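Local coordinates for protein prolyl-tRNA synthetase (Giardia lamblia ATCC 50803, PDB 3IAL) that probably charges tRNA(Pro) with L-proline at the expense of ATP, and is captured here with the prolyl-adenylate intermediate in its class II active site, at residues 81-86 / 123-128; 247-252 / 266-271. All blocks are in the same frame, centred on the assembly; numbering follows the deposited sequence.

Contact 1 (81-86 / 123-128); sequences TVIPES and SETAIY. With PR8 (5'-O-[(R)-hydroxy{[(2S)-pyrrolidin-2-ylcarbonyl]oxy}phosphoryl]adenosine), chain H.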
# COMPACT_ATOMS: atom_id res chain seq x y z
N THR B 81 -5.82 9.99 -9.20
CA THR B 81 -4.56 10.57 -9.65
C THR B 81 -4.80 11.85 -10.43
O THR B 81 -3.95 12.74 -10.47
CB THR B 81 -3.83 9.57 -10.56
OG1 THR B 81 -3.64 8.34 -9.85
CG2 THR B 81 -2.48 10.11 -11.03
N VAL B 82 -5.96 11.93 -11.07
CA VAL B 82 -6.24 13.04 -11.99
C VAL B 82 -6.98 14.16 -11.26
O VAL B 82 -7.89 13.90 -10.47
CB VAL B 82 -7.06 12.55 -13.21
CG1 VAL B 82 -6.13 11.86 -14.23
CG2 VAL B 82 -8.21 11.61 -12.79
N ILE B 83 -6.55 15.39 -11.50
CA ILE B 83 -7.17 16.57 -10.92
C ILE B 83 -7.69 17.44 -12.05
O ILE B 83 -6.93 17.79 -12.95
CB ILE B 83 -6.17 17.40 -10.07
CG1 ILE B 83 -5.53 16.55 -8.98
CG2 ILE B 83 -6.88 18.58 -9.40
CD1 ILE B 83 -4.55 17.31 -8.10
N PRO B 84 -8.99 17.80 -12.02
CA PRO B 84 -9.51 18.64 -13.10
C PRO B 84 -8.88 20.04 -13.07
O PRO B 84 -8.60 20.56 -12.00
CB PRO B 84 -11.01 18.69 -12.82
CG PRO B 84 -11.14 18.38 -11.37
CD PRO B 84 -10.00 17.51 -11.00
N GLU B 85 -8.66 20.61 -14.25
CA GLU B 85 -7.98 21.91 -14.37
C GLU B 85 -8.60 23.02 -13.51
O GLU B 85 -7.87 23.82 -12.93
CB GLU B 85 -7.93 22.38 -15.83
CG GLU B 85 -7.11 23.64 -16.03
CD GLU B 85 -6.78 23.93 -17.48
OE1 GLU B 85 -7.68 23.80 -18.34
OE2 GLU B 85 -5.62 24.30 -17.76
N SER B 86 -9.92 23.05 -13.42
CA SER B 86 -10.61 24.08 -12.64
C SER B 86 -10.32 24.00 -11.13
O SER B 86 -10.27 25.02 -10.46
CB SER B 86 -12.12 24.02 -12.89
OG SER B 86 -12.60 22.71 -12.68
N SER B 123 -1.65 17.08 -3.66
CA SER B 123 -3.10 16.91 -3.74
C SER B 123 -3.98 17.95 -3.04
O SER B 123 -5.20 17.77 -2.98
CB SER B 123 -3.47 15.50 -3.30
OG SER B 123 -2.67 14.54 -3.98
N GLU B 124 -3.40 19.05 -2.55
CA GLU B 124 -4.19 20.08 -1.85
C GLU B 124 -5.48 20.45 -2.58
O GLU B 124 -6.55 20.42 -1.99
CB GLU B 124 -3.38 21.35 -1.60
CG GLU B 124 -2.39 21.25 -0.44
CD GLU B 124 -1.11 20.49 -0.79
OE1 GLU B 124 -0.89 20.16 -1.97
OE2 GLU B 124 -0.32 20.23 0.14
N THR B 125 -5.38 20.80 -3.86
CA THR B 125 -6.53 21.37 -4.58
C THR B 125 -7.68 20.37 -4.69
O THR B 125 -8.85 20.74 -4.58
CB THR B 125 -6.13 21.91 -5.98
OG1 THR B 125 -5.54 20.86 -6.76
CG2 THR B 125 -5.13 23.06 -5.85
N ALA B 126 -7.33 19.10 -4.88
CA ALA B 126 -8.31 18.02 -4.98
C ALA B 126 -8.91 17.69 -3.62
O ALA B 126 -10.12 17.57 -3.48
CB ALA B 126 -7.66 16.78 -5.60
N ILE B 127 -8.06 17.56 -2.60
CA ILE B 127 -8.52 17.18 -1.28
C ILE B 127 -9.38 18.27 -0.62
O ILE B 127 -10.40 17.97 -0.02
CB ILE B 127 -7.35 16.79 -0.35
CG1 ILE B 127 -6.77 15.45 -0.80
CG2 ILE B 127 -7.82 16.69 1.11
CD1 ILE B 127 -5.40 15.15 -0.27
N TYR B 128 -8.97 19.54 -0.75
CA TYR B 128 -9.71 20.63 -0.10
C TYR B 128 -11.03 20.94 -0.82
O TYR B 128 -11.98 21.37 -0.18
CB TYR B 128 -8.82 21.87 0.08
CG TYR B 128 -7.49 21.56 0.76
CD1 TYR B 128 -7.33 20.44 1.59
CD2 TYR B 128 -6.38 22.40 0.58
CE1 TYR B 128 -6.12 20.16 2.20
CE2 TYR B 128 -5.17 22.12 1.19
CZ TYR B 128 -5.04 21.00 2.00
OH TYR B 128 -3.84 20.70 2.60
C PR8 H . 4.27 19.08 0.25
N PR8 H . 1.90 18.71 -0.03
O PR8 H . 4.33 18.76 -0.94
P PR8 H . 6.75 19.28 0.30
N1 PR8 H . 11.71 13.51 -5.74
C2 PR8 H . 11.61 12.84 -4.60
N3 PR8 H . 11.05 13.38 -3.51
C4 PR8 H . 10.56 14.62 -3.53
C5 PR8 H . 10.65 15.35 -4.71
C6 PR8 H . 11.24 14.77 -5.83
N6 PR8 H . 11.33 15.45 -6.97
N7 PR8 H . 10.10 16.54 -4.48
C8 PR8 H . 9.68 16.56 -3.22
N9 PR8 H . 9.97 15.39 -2.62
CA PR8 H . 2.92 19.08 0.97
CB PR8 H . 2.92 17.99 2.02
CD PR8 H . 1.09 17.65 0.55
CG PR8 H . 2.10 16.86 1.40
C1' PR8 H . 9.64 15.06 -1.20
O10 PR8 H . 5.32 19.47 1.03
O1P PR8 H . 6.99 20.26 -0.79
C2' PR8 H . 10.48 15.89 -0.19
O2' PR8 H . 10.88 15.06 0.91
O2P PR8 H . 7.84 19.44 1.47
C3' PR8 H . 9.47 16.89 0.34
O3' PR8 H . 9.86 17.35 1.63
C4' PR8 H . 8.29 15.94 0.45
O4' PR8 H . 8.25 15.39 -0.89
C5' PR8 H . 7.05 16.73 0.80
O5' PR8 H . 6.82 17.74 -0.17
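Ile83 meets the first turn of helix 124-134 with both arms of its branched side chain, a small example of how one strand residue can back a catalytic-domain helix. Its CG1 sits 4.0 Å from Ala126 CB, and CD1, at the end of an extended chain, lies at the same separation from that methyl. The other arm takes the neighbouring residue: CG2, which lies anti to the backbone N because CG1 sits beside it (chi1 -56°), approaches Thr125 OG1 at 3.7 Å, a van der Waals contact in which the two side chains cross at about a right angle. Thr125 has OG1 wedged between its own backbone N and carbonyl carbon (chi1 57°), which turns the hydroxyl toward the isoleucine.

Glu124, one residue earlier, points away from the strand and into the pocket of prolyl-adenylate. Its OE2 is 2.7 Å from the pyrrolidine N, a close polar approach at the proline end of the ligand. The other oxygen, OE1, is hydrogen-bonded to Thr122 OG1, which also bonds the ligand and probably helps to hold the carboxylate in place. Ser123 is at the N-cap position, but its OG bonds Glu172 rather than capping the helix, and the first turn closes with Ile127 N to Ser123 O at 2.9 Å.

Strand 82-84 is an outer member of a three-stranded antiparallel sheet, bonded to strand 111-119 through Ile83 and Ala118. Tyr42 of the second subunit packs on both Ile83 and Ala126, while Phe252, just past helix 247-251, touches Thr125.

Contact 2 (247-252 / 266-271); sequences RFSSTF and PYLTCA. With PR8 (5'-O-[(R)-hydroxy{[(2S)-pyrrolidin-2-ylcarbonyl]oxy}phosphoryl]adenosine), chain H.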
# COMPACT_ATOMS: atom_id res chain seq x y z
N ARG B 247 -6.05 30.17 4.21
CA ARG B 247 -6.00 30.59 2.80
C ARG B 247 -6.74 29.66 1.86
O ARG B 247 -7.56 30.11 1.05
CB ARG B 247 -4.54 30.75 2.33
CG ARG B 247 -3.88 32.05 2.79
CD ARG B 247 -2.34 31.97 2.76
NE ARG B 247 -1.80 31.79 1.41
CZ ARG B 247 -1.71 32.74 0.48
NH1 ARG B 247 -1.19 32.45 -0.70
NH2 ARG B 247 -2.16 33.98 0.71
N PHE B 248 -6.43 28.37 1.95
CA PHE B 248 -7.08 27.35 1.11
C PHE B 248 -8.57 27.18 1.46
O PHE B 248 -9.38 26.91 0.57
CB PHE B 248 -6.36 26.01 1.23
CG PHE B 248 -5.13 25.88 0.37
CD1 PHE B 248 -5.23 25.44 -0.94
CD2 PHE B 248 -3.88 26.17 0.88
CE1 PHE B 248 -4.10 25.30 -1.73
CE2 PHE B 248 -2.75 26.04 0.10
CZ PHE B 248 -2.86 25.59 -1.21
N SER B 249 -8.92 27.35 2.73
CA SER B 249 -10.31 27.25 3.17
C SER B 249 -11.18 28.33 2.55
O SER B 249 -12.34 28.10 2.21
CB SER B 249 -10.40 27.34 4.69
OG SER B 249 -9.65 26.32 5.32
N SER B 250 -10.62 29.53 2.42
CA SER B 250 -11.31 30.62 1.74
C SER B 250 -11.41 30.34 0.24
O SER B 250 -12.46 30.52 -0.36
CB SER B 250 -10.59 31.95 1.95
OG SER B 250 -11.31 33.00 1.33
N THR B 251 -10.31 29.90 -0.36
CA THR B 251 -10.28 29.65 -1.80
C THR B 251 -11.22 28.52 -2.18
O THR B 251 -11.96 28.63 -3.15
CB THR B 251 -8.85 29.32 -2.28
OG1 THR B 251 -7.96 30.37 -1.87
CG2 THR B 251 -8.80 29.19 -3.80
N PHE B 252 -11.23 27.44 -1.40
CA PHE B 252 -12.07 26.28 -1.72
C PHE B 252 -13.41 26.26 -0.98
O PHE B 252 -14.15 25.28 -1.04
CB PHE B 252 -11.26 24.98 -1.52
CG PHE B 252 -10.14 24.85 -2.51
CD1 PHE B 252 -10.37 24.28 -3.75
CD2 PHE B 252 -8.89 25.37 -2.24
CE1 PHE B 252 -9.36 24.18 -4.69
CE2 PHE B 252 -7.87 25.28 -3.18
CZ PHE B 252 -8.11 24.68 -4.40
N PRO B 266 -12.00 26.88 8.68
CA PRO B 266 -11.08 26.08 9.47
C PRO B 266 -9.65 26.25 9.00
O PRO B 266 -9.40 26.73 7.89
CB PRO B 266 -11.57 24.65 9.22
CG PRO B 266 -12.15 24.69 7.85
CD PRO B 266 -12.63 26.10 7.61
N TYR B 267 -8.71 25.86 9.85
CA TYR B 267 -7.30 25.87 9.52
C TYR B 267 -6.94 24.58 8.82
O TYR B 267 -7.54 23.54 9.09
CB TYR B 267 -6.47 26.01 10.80
CG TYR B 267 -6.25 27.45 11.21
CD1 TYR B 267 -7.30 28.25 11.63
CD2 TYR B 267 -4.97 28.02 11.17
CE1 TYR B 267 -7.10 29.58 12.01
CE2 TYR B 267 -4.76 29.33 11.55
CZ TYR B 267 -5.82 30.11 11.97
OH TYR B 267 -5.59 31.42 12.33
N LEU B 268 -5.96 24.64 7.90
CA LEU B 268 -5.45 23.44 7.23
C LEU B 268 -3.96 23.21 7.51
O LEU B 268 -3.17 24.15 7.56
CB LEU B 268 -5.68 23.55 5.72
CG LEU B 268 -7.14 23.54 5.23
CD1 LEU B 268 -7.19 23.88 3.75
CD2 LEU B 268 -7.86 22.22 5.52
N THR B 269 -3.59 21.94 7.70
CA THR B 269 -2.19 21.54 7.79
C THR B 269 -1.92 20.35 6.86
O THR B 269 -2.84 19.63 6.46
CB THR B 269 -1.78 21.20 9.24
OG1 THR B 269 -2.44 20.01 9.69
CG2 THR B 269 -2.11 22.36 10.19
N CYS B 270 -0.65 20.15 6.51
CA CYS B 270 -0.25 18.95 5.77
C CYS B 270 1.19 18.56 6.03
O CYS B 270 1.99 19.35 6.50
CB CYS B 270 -0.49 19.11 4.27
SG CYS B 270 0.33 20.48 3.49
N ALA B 271 1.49 17.30 5.73
CA ALA B 271 2.81 16.74 5.96
C ALA B 271 3.12 15.76 4.86
O ALA B 271 2.26 14.97 4.47
CB ALA B 271 2.89 16.06 7.32
C PR8 H . 4.27 19.08 0.25
N PR8 H . 1.90 18.71 -0.03
O PR8 H . 4.33 18.76 -0.94
P PR8 H . 6.75 19.28 0.30
N1 PR8 H . 11.71 13.51 -5.74
C2 PR8 H . 11.61 12.84 -4.60
N3 PR8 H . 11.05 13.38 -3.51
C4 PR8 H . 10.56 14.62 -3.53
C5 PR8 H . 10.65 15.35 -4.71
C6 PR8 H . 11.24 14.77 -5.83
N6 PR8 H . 11.33 15.45 -6.97
N7 PR8 H . 10.10 16.54 -4.48
C8 PR8 H . 9.68 16.56 -3.22
N9 PR8 H . 9.97 15.39 -2.62
CA PR8 H . 2.92 19.08 0.97
CB PR8 H . 2.92 17.99 2.02
CD PR8 H . 1.09 17.65 0.55
CG PR8 H . 2.10 16.86 1.40
C1' PR8 H . 9.64 15.06 -1.20
O10 PR8 H . 5.32 19.47 1.03
O1P PR8 H . 6.99 20.26 -0.79
C2' PR8 H . 10.48 15.89 -0.19
O2' PR8 H . 10.88 15.06 0.91
O2P PR8 H . 7.84 19.44 1.47
C3' PR8 H . 9.47 16.89 0.34
O3' PR8 H . 9.86 17.35 1.63
C4' PR8 H . 8.29 15.94 0.45
O4' PR8 H . 8.25 15.39 -0.89
C5' PR8 H . 7.05 16.73 0.80
O5' PR8 H . 6.82 17.74 -0.17
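Ser249 and Leu268 face each other between helix 247-251 and strand 263-274, with Phe248 and Pro266 completing the interface, and the way each side chain is turned shows how a short helix can be fastened beside a strand by one polar bond and a little apolar packing. Ser249 OG donates to Pro266 O at 2.6 Å. The C=O...OG angle is 143°, and the donor is tilted 33° from the carbonyl plane. With OG anti to its own carbonyl carbon (chi1 -59°), the hydroxyl is directed to the carbonyl of Pro266, just before the strand residues 267-271, and the proline ring lies alongside it, CD 3.8 Å from Ser249 OG.

Leu268 comes up beside the same hydroxyl: its CG is 3.7 Å from Ser249 OG, while its CD1 methyl presses on Phe248 CB at 3.4 Å, a close approach. The phenylalanine is therefore touched chiefly at its root. Its ring leads away from the strand, where it meets Tyr128 and His94 edge-to-face, and Phe252 CD2 lies in its plane at the edge.

Within the helix, Arg247 O accepts from both Thr251 N and Thr251 OG1, which arrive from opposite faces of the carbonyl plane, the hydroxyl at 3.0 Å. Arg247 itself reaches Asp93 in a salt bridge.

Farther along the strand, Cys270 SG lies 3.9 Å from CA of the bound prolyl-adenylate. Ala271 O is 3.6 Å from CG of the same ligand, so the strand that receives the helix at one end borders the proline moiety at the other. Bonded to antiparallel strands 167-177 and 235-245, it belongs to the antiparallel sheet characteristic of the class II aminoacyl-tRNA synthetase catalytic domain, which carries the prolyl-adenylate pocket.

In the fold
Both contacts are buried, and both attach a helix to a strand, but they do so differently. Contact 1 is purely van der Waals packing beside the second subunit, and its strand belongs to a small three-stranded sheet; contact 2 adds a hydrogen bond to its packing, is touched by no other chain, and uses a strand of the active-site sheet. Their centres lie 14 Å apart, and helix 124-134 joins them directly: Tyr128 CD2 is 3.6 Å from Leu268 CD1, and Glu124 OE2 is 3.4 Å from Cys270 SG. Through Glu124 and Cys270 the two contacts converge on the proline end of the bound adenylate.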